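Local coordinates for conserved hypothetical secreted protein (Helicobacter pylori, PDB 4RNZ) that is a cell shape-determining protein of the M23 metallopeptidase family that binds zinc and probably cleaves peptidoglycan, at residues Glu90-Leu95 with Glu344-Thr349; Lys107-Pro112 with Ile139-Asp144; His350-Glu353 with Phe357-Leu360. One frame throughout, in Å; residues are numbered along the deposited sequence.

Interaction 1. Residues Glu90-Leu95 with Glu344-Thr349; sequences EKTLLL and EELLKT. With PO4 (phosphate ion), chain G.
L346 and L347, next to each other near the C-terminal end of helix 326-348, meet T92 and L94 of strand 87-96, a small worked case of how a helix covers one face of a sheet through aliphatic side chains. The axes of the two short segments come within 10.2 Å, at 56° to each other. L346 comes first and points toward the strand. Its CD1 reaches the methyl CG2 of T92 at 4.4 Å, while its CB lies 4.3 Å from CD1 of L94. That same L94 methyl rests 3.9 Å from the main-chain O of L346. L347 leaves the helix obliquely, but its end swings nearer, and its CD2 meets CD2 of L94 at 4.2 Å. L94 therefore serves both leucines: with CG anti to its own carbonyl carbon (chi1 -54°), one methyl goes to L346 and the other to L347. At T349, the first residue to leave helical phi/psi, OG1 lies close to the carbonyl oxygens of E345 and L346.

The polar groups of T92 and K91 find their partners elsewhere. T92 OG1 is hydrogen-bonded to G362 O, and K91 NZ donates at 3.1 Å to O4 of a phosphate, probably from the crystallisation liquor, that K89 NZ and Y145 OH also bind. Between the two segments themselves the meeting is wholly non-directional: a modest 162 Å² is buried, both sides summed, in loose aliphatic contacts, so what holds these two segments together here is probably mainly the burial of apolar surface.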
loop_
_atom_site.group_PDB
_atom_site.type_symbol
_atom_site.label_atom_id
_atom_site.label_comp_id
_atom_site.label_asym_id
_atom_site.label_seq_id
_atom_site.Cartn_x
_atom_site.Cartn_y
_atom_site.Cartn_z
ATOM N N GLU A 90 -16.396 -5.711 -5.246
ATOM C CA GLU A 90 -15.894 -6.968 -4.698
ATOM C C GLU A 90 -16.118 -8.082 -5.701
ATOM O O GLU A 90 -17.181 -8.162 -6.330
ATOM C CB GLU A 90 -16.614 -7.270 -3.395
ATOM C CG GLU A 90 -16.087 -8.471 -2.619
ATOM C CD GLU A 90 -16.932 -8.758 -1.411
ATOM O OE1 GLU A 90 -18.171 -8.810 -1.555
ATOM O OE2 GLU A 90 -16.368 -8.908 -0.320
ATOM N N LYS A 91 -15.107 -8.936 -5.851
ATOM C CA LYS A 91 -15.171 -10.115 -6.719
ATOM C C LYS A 91 -14.660 -11.336 -5.989
ATOM O O LYS A 91 -13.875 -11.225 -5.036
ATOM C CB LYS A 91 -14.325 -9.941 -7.978
ATOM C CG LYS A 91 -14.835 -8.848 -8.899
ATOM C CD LYS A 91 -14.333 -9.002 -10.323
ATOM C CE LYS A 91 -15.237 -8.252 -11.294
ATOM N NZ LYS A 91 -15.356 -6.823 -10.897
ATOM N N THR A 92 -15.080 -12.499 -6.484
ATOM C CA THR A 92 -14.533 -13.771 -6.044
ATOM C C THR A 92 -13.930 -14.545 -7.192
ATOM O O THR A 92 -14.630 -14.962 -8.128
ATOM C CB THR A 92 -15.607 -14.625 -5.377
ATOM O OG1 THR A 92 -16.159 -13.895 -4.281
ATOM C CG2 THR A 92 -15.013 -15.942 -4.852
ATOM N N LEU A 93 -12.622 -14.747 -7.119
ATOM C CA LEU A 93 -11.931 -15.616 -8.038
ATOM C C LEU A 93 -11.936 -17.040 -7.476
ATOM O O LEU A 93 -11.483 -17.275 -6.348
ATOM C CB LEU A 93 -10.484 -15.171 -8.215
ATOM C CG LEU A 93 -9.574 -16.079 -9.039
ATOM C CD1 LEU A 93 -10.067 -16.228 -10.470
ATOM C CD2 LEU A 93 -8.175 -15.491 -9.023
ATOM N N LEU A 94 -12.454 -17.974 -8.265
ATOM C CA LEU A 94 -12.315 -19.411 -7.992
ATOM C C LEU A 94 -11.482 -20.058 -9.096
ATOM O O LEU A 94 -11.745 -19.885 -10.296
ATOM C CB LEU A 94 -13.678 -20.070 -7.935
ATOM C CG LEU A 94 -14.708 -19.469 -6.989
ATOM C CD1 LEU A 94 -16.038 -20.183 -7.198
ATOM C CD2 LEU A 94 -14.266 -19.566 -5.537
ATOM N N LEU A 95 -10.484 -20.829 -8.712
ATOM C CA LEU A 95 -9.537 -21.307 -9.698
ATOM C C LEU A 95 -9.123 -22.748 -9.411
ATOM O O LEU A 95 -8.883 -23.109 -8.248
ATOM C CB LEU A 95 -8.342 -20.374 -9.644
ATOM C CG LEU A 95 -7.303 -20.381 -10.736
ATOM C CD1 LEU A 95 -6.752 -18.964 -10.829
ATOM C CD2 LEU A 95 -6.207 -21.399 -10.415
ATOM N N GLU A 344 -17.348 -22.517 0.505
ATOM C CA GLU A 344 -17.691 -23.914 0.198
ATOM C C GLU A 344 -18.901 -24.025 -0.698
ATOM O O GLU A 344 -18.885 -24.778 -1.684
ATOM C CB GLU A 344 -17.933 -24.722 1.486
ATOM C CG GLU A 344 -16.651 -25.021 2.251
ATOM C CD GLU A 344 -15.527 -25.535 1.349
ATOM O OE1 GLU A 344 -15.762 -26.494 0.557
ATOM O OE2 GLU A 344 -14.404 -24.978 1.433
ATOM N N GLU A 345 -19.935 -23.255 -0.360
ATOM C CA GLU A 345 -21.151 -23.215 -1.150
ATOM C C GLU A 345 -20.889 -22.754 -2.572
ATOM O O GLU A 345 -21.470 -23.293 -3.501
ATOM C CB GLU A 345 -22.220 -22.332 -0.491
ATOM C CG GLU A 345 -22.785 -22.940 0.789
ATOM C CD GLU A 345 -23.769 -22.036 1.512
ATOM O OE1 GLU A 345 -24.282 -21.081 0.886
ATOM O OE2 GLU A 345 -24.027 -22.287 2.710
ATOM N N LEU A 346 -20.015 -21.758 -2.739
ATOM C CA LEU A 346 -19.671 -21.256 -4.078
ATOM C C LEU A 346 -18.886 -22.276 -4.876
ATOM O O LEU A 346 -19.084 -22.399 -6.093
ATOM C CB LEU A 346 -18.878 -19.942 -3.995
ATOM C CG LEU A 346 -19.674 -18.726 -3.518
ATOM C CD1 LEU A 346 -18.724 -17.570 -3.177
ATOM C CD2 LEU A 346 -20.698 -18.321 -4.577
ATOM N N LEU A 347 -17.981 -22.993 -4.204
ATOM C CA LEU A 347 -17.228 -24.063 -4.857
ATOM C C LEU A 347 -18.174 -25.188 -5.264
ATOM O O LEU A 347 -17.987 -25.785 -6.317
ATOM C CB LEU A 347 -16.121 -24.618 -3.969
ATOM C CG LEU A 347 -14.891 -23.724 -3.769
ATOM C CD1 LEU A 347 -14.153 -24.156 -2.519
ATOM C CD2 LEU A 347 -13.957 -23.725 -4.974
ATOM N N LYS A 348 -19.205 -25.455 -4.473
ATOM C CA LYS A 348 -20.153 -26.516 -4.843
ATOM C C LYS A 348 -20.948 -26.128 -6.070
ATOM O O LYS A 348 -21.380 -26.991 -6.814
ATOM C CB LYS A 348 -21.158 -26.842 -3.729
ATOM C CG LYS A 348 -20.614 -27.248 -2.362
ATOM C CD LYS A 348 -19.228 -27.903 -2.361
ATOM C CE LYS A 348 -19.144 -29.201 -3.160
ATOM N NZ LYS A 348 -20.311 -30.100 -2.937
ATOM N N THR A 349 -21.174 -24.835 -6.260
ATOM C CA THR A 349 -22.092 -24.378 -7.299
ATOM C C THR A 349 -21.403 -23.824 -8.541
ATOM O O THR A 349 -22.066 -23.285 -9.412
ATOM C CB THR A 349 -23.050 -23.325 -6.748
ATOM O OG1 THR A 349 -22.295 -22.280 -6.102
ATOM C CG2 THR A 349 -23.988 -23.962 -5.748
HETATM P P PO4 G . -14.168 -4.043 -13.952
HETATM O O1 PO4 G . -12.870 -3.931 -13.163
HETATM O O2 PO4 G . -13.821 -4.574 -15.324
HETATM O O3 PO4 G . -14.858 -2.703 -14.090
HETATM O O4 PO4 G . -15.182 -4.959 -13.311
#

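Interaction 2. Residues Lys107-Pro112 with Ile139-Asp144; sequences KATNDP and IVYTRD
D111 and R143 form the tight part of this contact, a salt bridge between the link joining helices 101-109 and 112-121 and strand 136-146 of the sheet beside it. R143 NH1 gives D111 OD2 a nearly straight bond of 2.8 Å (159°), and NH2 adds a weak second one of 3.2 Å to the same oxygen. With CG anti to the backbone N (chi1 -176°), D111 carries its carboxylate out to R143. OD2 lies at the edge of the guanidinium group, near its plane, yet is itself approached from above the carboxylate, 53° out of that plane. The carboxylate is doubly employed: D111 is the N-cap of helix 112-121, its OD1 accepting from L113 N and its OD2 more weakly from L114 N. An ST turn precedes it, D111 N donating to T109 OG1 at 3.0 Å, and probably helps to hold the link in shape; that hydroxyl is also bonded to I105 O. Beside the salt bridge the packing is looser. T109 offers its methyl CG2 to Y141 OH at 3.9 Å, a bare van der Waals touch. A glycerol, probably from the crystallisation liquor, lies close to R143. The contact thus joins the helical pair to strand 136-146, which runs between strands 87-96 and 153-163.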
loop_
_atom_site.group_PDB
_atom_site.type_symbol
_atom_site.label_atom_id
_atom_site.label_comp_id
_atom_site.label_asym_id
_atom_site.label_seq_id
_atom_site.Cartn_x
_atom_site.Cartn_y
_atom_site.Cartn_z
ATOM N N LYS A 107 -4.369 -15.272 -16.202
ATOM C CA LYS A 107 -5.337 -15.706 -17.204
ATOM C C LYS A 107 -6.745 -15.276 -16.828
ATOM O O LYS A 107 -7.477 -14.774 -17.676
ATOM C CB LYS A 107 -5.313 -17.216 -17.415
ATOM C CG LYS A 107 -6.198 -17.630 -18.587
ATOM C CD LYS A 107 -6.570 -19.102 -18.576
ATOM C CE LYS A 107 -7.394 -19.424 -19.820
ATOM N NZ LYS A 107 -7.984 -20.792 -19.782
ATOM N N ALA A 108 -7.112 -15.448 -15.554
ATOM C CA ALA A 108 -8.479 -15.172 -15.090
ATOM C C ALA A 108 -8.799 -13.713 -14.791
ATOM O O ALA A 108 -9.977 -13.326 -14.805
ATOM C CB ALA A 108 -8.777 -16.012 -13.862
ATOM N N THR A 109 -7.779 -12.899 -14.501
ATOM C CA THR A 109 -8.026 -11.502 -14.066
ATOM C C THR A 109 -7.299 -10.440 -14.868
ATOM O O THR A 109 -7.571 -9.261 -14.709
ATOM C CB THR A 109 -7.555 -11.321 -12.608
ATOM O OG1 THR A 109 -6.119 -11.465 -12.556
ATOM C CG2 THR A 109 -8.218 -12.357 -11.707
ATOM N N ASN A 110 -6.331 -10.866 -15.664
ATOM C CA ASN A 110 -5.382 -9.988 -16.304
ATOM C C ASN A 110 -4.757 -8.966 -15.336
ATOM O O ASN A 110 -4.459 -7.837 -15.727
ATOM C CB ASN A 110 -6.041 -9.284 -17.488
ATOM C CG ASN A 110 -5.029 -8.683 -18.432
ATOM O OD1 ASN A 110 -4.034 -9.324 -18.803
ATOM N ND2 ASN A 110 -5.262 -7.440 -18.823
ATOM N N ASP A 111 -4.528 -9.376 -14.090
ATOM C CA ASP A 111 -4.039 -8.452 -13.071
ATOM C C ASP A 111 -2.805 -8.923 -12.296
ATOM O O ASP A 111 -2.917 -9.623 -11.295
ATOM C CB ASP A 111 -5.128 -8.122 -12.091
ATOM C CG ASP A 111 -4.672 -7.076 -11.079
ATOM O OD1 ASP A 111 -3.674 -6.377 -11.328
ATOM O OD2 ASP A 111 -5.303 -6.973 -10.053
ATOM N N PRO A 112 -1.638 -8.472 -12.729
ATOM C CA PRO A 112 -0.380 -8.735 -12.040
ATOM C C PRO A 112 -0.350 -8.244 -10.594
ATOM O O PRO A 112 0.312 -8.843 -9.762
ATOM C CB PRO A 112 0.655 -8.018 -12.911
ATOM C CG PRO A 112 0.033 -7.981 -14.272
ATOM C CD PRO A 112 -1.430 -7.764 -14.010
ATOM N N ILE A 139 -9.808 -16.321 -4.200
ATOM C CA ILE A 139 -9.506 -14.983 -3.671
ATOM C C ILE A 139 -10.773 -14.151 -3.700
ATOM O O ILE A 139 -11.389 -14.001 -4.757
ATOM C CB ILE A 139 -8.434 -14.247 -4.501
ATOM C CG1 ILE A 139 -7.297 -15.198 -4.879
ATOM C CG2 ILE A 139 -7.924 -13.002 -3.751
ATOM C CD1 ILE A 139 -6.171 -14.568 -5.653
ATOM N N VAL A 140 -11.161 -13.611 -2.549
ATOM C CA VAL A 140 -12.175 -12.588 -2.509
ATOM C C VAL A 140 -11.440 -11.261 -2.367
ATOM O O VAL A 140 -10.690 -11.059 -1.409
ATOM C CB VAL A 140 -13.114 -12.714 -1.323
ATOM C CG1 VAL A 140 -14.132 -11.577 -1.354
ATOM C CG2 VAL A 140 -13.813 -14.070 -1.319
ATOM N N TYR A 141 -11.646 -10.358 -3.322
ATOM C CA TYR A 141 -10.898 -9.099 -3.296
ATOM C C TYR A 141 -11.733 -7.939 -3.758
ATOM O O TYR A 141 -12.666 -8.101 -4.557
ATOM C CB TYR A 141 -9.667 -9.183 -4.171
ATOM C CG TYR A 141 -9.924 -9.376 -5.634
ATOM C CD1 TYR A 141 -10.185 -10.633 -6.151
ATOM C CD2 TYR A 141 -9.916 -8.307 -6.511
ATOM C CE1 TYR A 141 -10.388 -10.822 -7.497
ATOM C CE2 TYR A 141 -10.134 -8.483 -7.860
ATOM C CZ TYR A 141 -10.371 -9.751 -8.347
ATOM O OH TYR A 141 -10.582 -9.960 -9.686
ATOM N N THR A 142 -11.351 -6.762 -3.282
ATOM C CA THR A 142 -11.977 -5.525 -3.707
ATOM C C THR A 142 -11.005 -4.687 -4.495
ATOM O O THR A 142 -9.780 -4.845 -4.394
ATOM C CB THR A 142 -12.494 -4.696 -2.535
ATOM O OG1 THR A 142 -11.406 -4.236 -1.725
ATOM C CG2 THR A 142 -13.459 -5.491 -1.687
ATOM N N ARG A 143 -11.569 -3.803 -5.301
ATOM C CA ARG A 143 -10.791 -2.859 -6.104
ATOM C C ARG A 143 -11.531 -1.521 -5.994
ATOM O O ARG A 143 -12.777 -1.523 -5.843
ATOM C CB ARG A 143 -10.778 -3.374 -7.523
ATOM C CG ARG A 143 -9.504 -3.234 -8.292
ATOM C CD ARG A 143 -9.723 -3.610 -9.770
ATOM N NE ARG A 143 -9.625 -5.040 -10.138
ATOM C CZ ARG A 143 -8.509 -5.778 -10.078
ATOM N NH1 ARG A 143 -7.401 -5.256 -9.587
ATOM N NH2 ARG A 143 -8.505 -7.062 -10.481
ATOM N N ASP A 144 -10.796 -0.407 -6.014
ATOM C CA ASP A 144 -11.424 0.914 -5.888
ATOM C C ASP A 144 -11.445 1.599 -7.257
ATOM O O ASP A 144 -10.501 1.461 -8.030
ATOM C CB ASP A 144 -10.718 1.783 -4.855
ATOM C CG ASP A 144 -10.884 1.290 -3.438
ATOM O OD1 ASP A 144 -11.803 0.524 -3.128
ATOM O OD2 ASP A 144 -10.089 1.720 -2.600
#

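Interaction 3. Residues His350-Glu353 with Phe357-Leu360; sequences HSFE and FYLL. With NI (nickel (II) ion), chain C.
A nickel site assembled at the C-terminal end of the chain includes H350, whose side chain meets Y358 and L360 across the short connection from helix 326-348 to strand 357-361. NE2 of H350 binds the nickel ion at 2.2 Å; H366 and H368, of the histidine run evidently added for purification, are further ligands, so the site is probably not one of the natural protein. The bond between ND1 and L346 O, with the nickel on NE2, would hold the rotation of the imidazole. With CG anti to the carbonyl carbon (chi1 -58°), H350 directs its ring edge at the face of Y358 in a T-shaped pair, with centroids 5.2 Å apart and planes at 70°. CB of H350 stands almost over the centre of the same tyrosine face, 3.7 Å from the centroid, a CH-pi contact. L360 sets its methyl CD1 over one face of the imidazole, 3.8 Å from that centroid. F352 adds CE1, 4.2 Å from Y358 CD1. The tyrosine hydroxyl, also bonded to N355 ND2, secures the far end of the ring: Y358 OH donates to S351 O at 2.7 Å, with that oxygen in the plane of the ring but the hydroxyl tilted 35° from the carbonyl plane of S351.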
loop_
_atom_site.group_PDB
_atom_site.type_symbol
_atom_site.label_atom_id
_atom_site.label_comp_id
_atom_site.label_asym_id
_atom_site.label_seq_id
_atom_site.Cartn_x
_atom_site.Cartn_y
_atom_site.Cartn_z
ATOM N N HIS A 350 -20.078 -23.955 -8.622
ATOM C CA HIS A 350 -19.340 -23.598 -9.823
ATOM C C HIS A 350 -18.345 -24.693 -10.147
ATOM O O HIS A 350 -17.305 -24.803 -9.498
ATOM C CB HIS A 350 -18.636 -22.262 -9.641
ATOM C CG HIS A 350 -19.575 -21.155 -9.315
ATOM N ND1 HIS A 350 -20.125 -20.988 -8.066
ATOM C CD2 HIS A 350 -20.111 -20.198 -10.092
ATOM C CE1 HIS A 350 -20.951 -19.964 -8.081
ATOM N NE2 HIS A 350 -20.960 -19.468 -9.303
ATOM N N SER A 351 -18.676 -25.478 -11.170
ATOM C CA SER A 351 -17.943 -26.686 -11.521
ATOM C C SER A 351 -16.665 -26.459 -12.305
ATOM O O SER A 351 -16.663 -25.872 -13.372
ATOM C CB SER A 351 -18.825 -27.630 -12.357
ATOM O OG SER A 351 -18.023 -28.654 -12.946
ATOM N N PHE A 352 -15.578 -27.005 -11.797
ATOM C CA PHE A 352 -14.328 -27.004 -12.537
ATOM C C PHE A 352 -14.273 -28.035 -13.684
ATOM O O PHE A 352 -13.263 -28.132 -14.380
ATOM C CB PHE A 352 -13.163 -27.200 -11.569
ATOM C CG PHE A 352 -12.987 -26.062 -10.593
ATOM C CD1 PHE A 352 -12.845 -24.753 -11.046
ATOM C CD2 PHE A 352 -12.953 -26.301 -9.228
ATOM C CE1 PHE A 352 -12.673 -23.702 -10.154
ATOM C CE2 PHE A 352 -12.764 -25.259 -8.329
ATOM C CZ PHE A 352 -12.632 -23.956 -8.794
ATOM N N GLU A 353 -15.344 -28.804 -13.880
ATOM C CA GLU A 353 -15.473 -29.637 -15.085
ATOM C C GLU A 353 -15.789 -28.754 -16.271
ATOM O O GLU A 353 -15.209 -28.921 -17.343
ATOM C CB GLU A 353 -16.562 -30.688 -14.928
ATOM C CG GLU A 353 -16.318 -31.625 -13.760
ATOM C CD GLU A 353 -17.092 -32.927 -13.867
ATOM O OE1 GLU A 353 -17.267 -33.579 -12.813
ATOM O OE2 GLU A 353 -17.515 -33.303 -14.992
ATOM N N PHE A 357 -11.613 -21.720 -14.248
ATOM C CA PHE A 357 -11.751 -20.616 -13.318
ATOM C C PHE A 357 -13.108 -19.939 -13.423
ATOM O O PHE A 357 -13.788 -20.070 -14.429
ATOM C CB PHE A 357 -10.654 -19.590 -13.577
ATOM C CG PHE A 357 -10.865 -18.779 -14.813
ATOM C CD1 PHE A 357 -11.669 -17.644 -14.788
ATOM C CD2 PHE A 357 -10.255 -19.141 -16.002
ATOM C CE1 PHE A 357 -11.857 -16.882 -15.927
ATOM C CE2 PHE A 357 -10.439 -18.384 -17.152
ATOM C CZ PHE A 357 -11.238 -17.254 -17.118
ATOM N N TYR A 358 -13.470 -19.219 -12.365
ATOM C CA TYR A 358 -14.658 -18.377 -12.304
ATOM C C TYR A 358 -14.261 -17.057 -11.652
ATOM O O TYR A 358 -13.590 -17.058 -10.633
ATOM C CB TYR A 358 -15.746 -19.023 -11.449
ATOM C CG TYR A 358 -16.356 -20.228 -12.100
ATOM C CD1 TYR A 358 -15.796 -21.474 -11.923
ATOM C CD2 TYR A 358 -17.473 -20.106 -12.938
ATOM C CE1 TYR A 358 -16.322 -22.589 -12.540
ATOM C CE2 TYR A 358 -18.020 -21.217 -13.558
ATOM C CZ TYR A 358 -17.438 -22.458 -13.356
ATOM O OH TYR A 358 -17.926 -23.598 -13.960
ATOM N N LEU A 359 -14.677 -15.948 -12.256
ATOM C CA LEU A 359 -14.520 -14.627 -11.666
ATOM C C LEU A 359 -15.913 -14.096 -11.469
ATOM O O LEU A 359 -16.594 -13.714 -12.419
ATOM C CB LEU A 359 -13.684 -13.712 -12.564
ATOM C CG LEU A 359 -13.368 -12.341 -11.942
ATOM C CD1 LEU A 359 -12.559 -12.516 -10.658
ATOM C CD2 LEU A 359 -12.622 -11.466 -12.948
ATOM N N LEU A 360 -16.322 -14.080 -10.217
ATOM C CA LEU A 360 -17.692 -13.863 -9.822
ATOM C C LEU A 360 -17.874 -12.517 -9.198
ATOM O O LEU A 360 -16.991 -12.007 -8.479
ATOM C CB LEU A 360 -18.087 -14.883 -8.767
ATOM C CG LEU A 360 -17.883 -16.330 -9.198
ATOM C CD1 LEU A 360 -18.315 -17.224 -8.049
ATOM C CD2 LEU A 360 -18.662 -16.610 -10.483
HETATM NI NI NI C . -22.349 -17.851 -9.744
#

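How the interactions relate
The three contacts share one antiparallel sheet, in which strand 87-96 runs between 136-146 and 357-361. Main-chain bonds tie interaction 1 to both others: L93 N and I139 O join it to interaction 2, L94 O and Y358 N to interaction 3. The centres of 90-95/344-349 and 350-353/357-360 lie about 7 Å apart; that of 107-112/139-144 is about 13 Å from the former and about 15 Å from the latter. Alternate residues of strand 87-96 face helix 326-348 on one side and helix 101-109 on the other. Along the chain, interaction 2 falls between the halves of interaction 1, and interaction 3 follows. After the segment that supplies zinc ligands H219, D223 and H301, the chain returns through helix 326-348 to add strand 357-361 to this sheet.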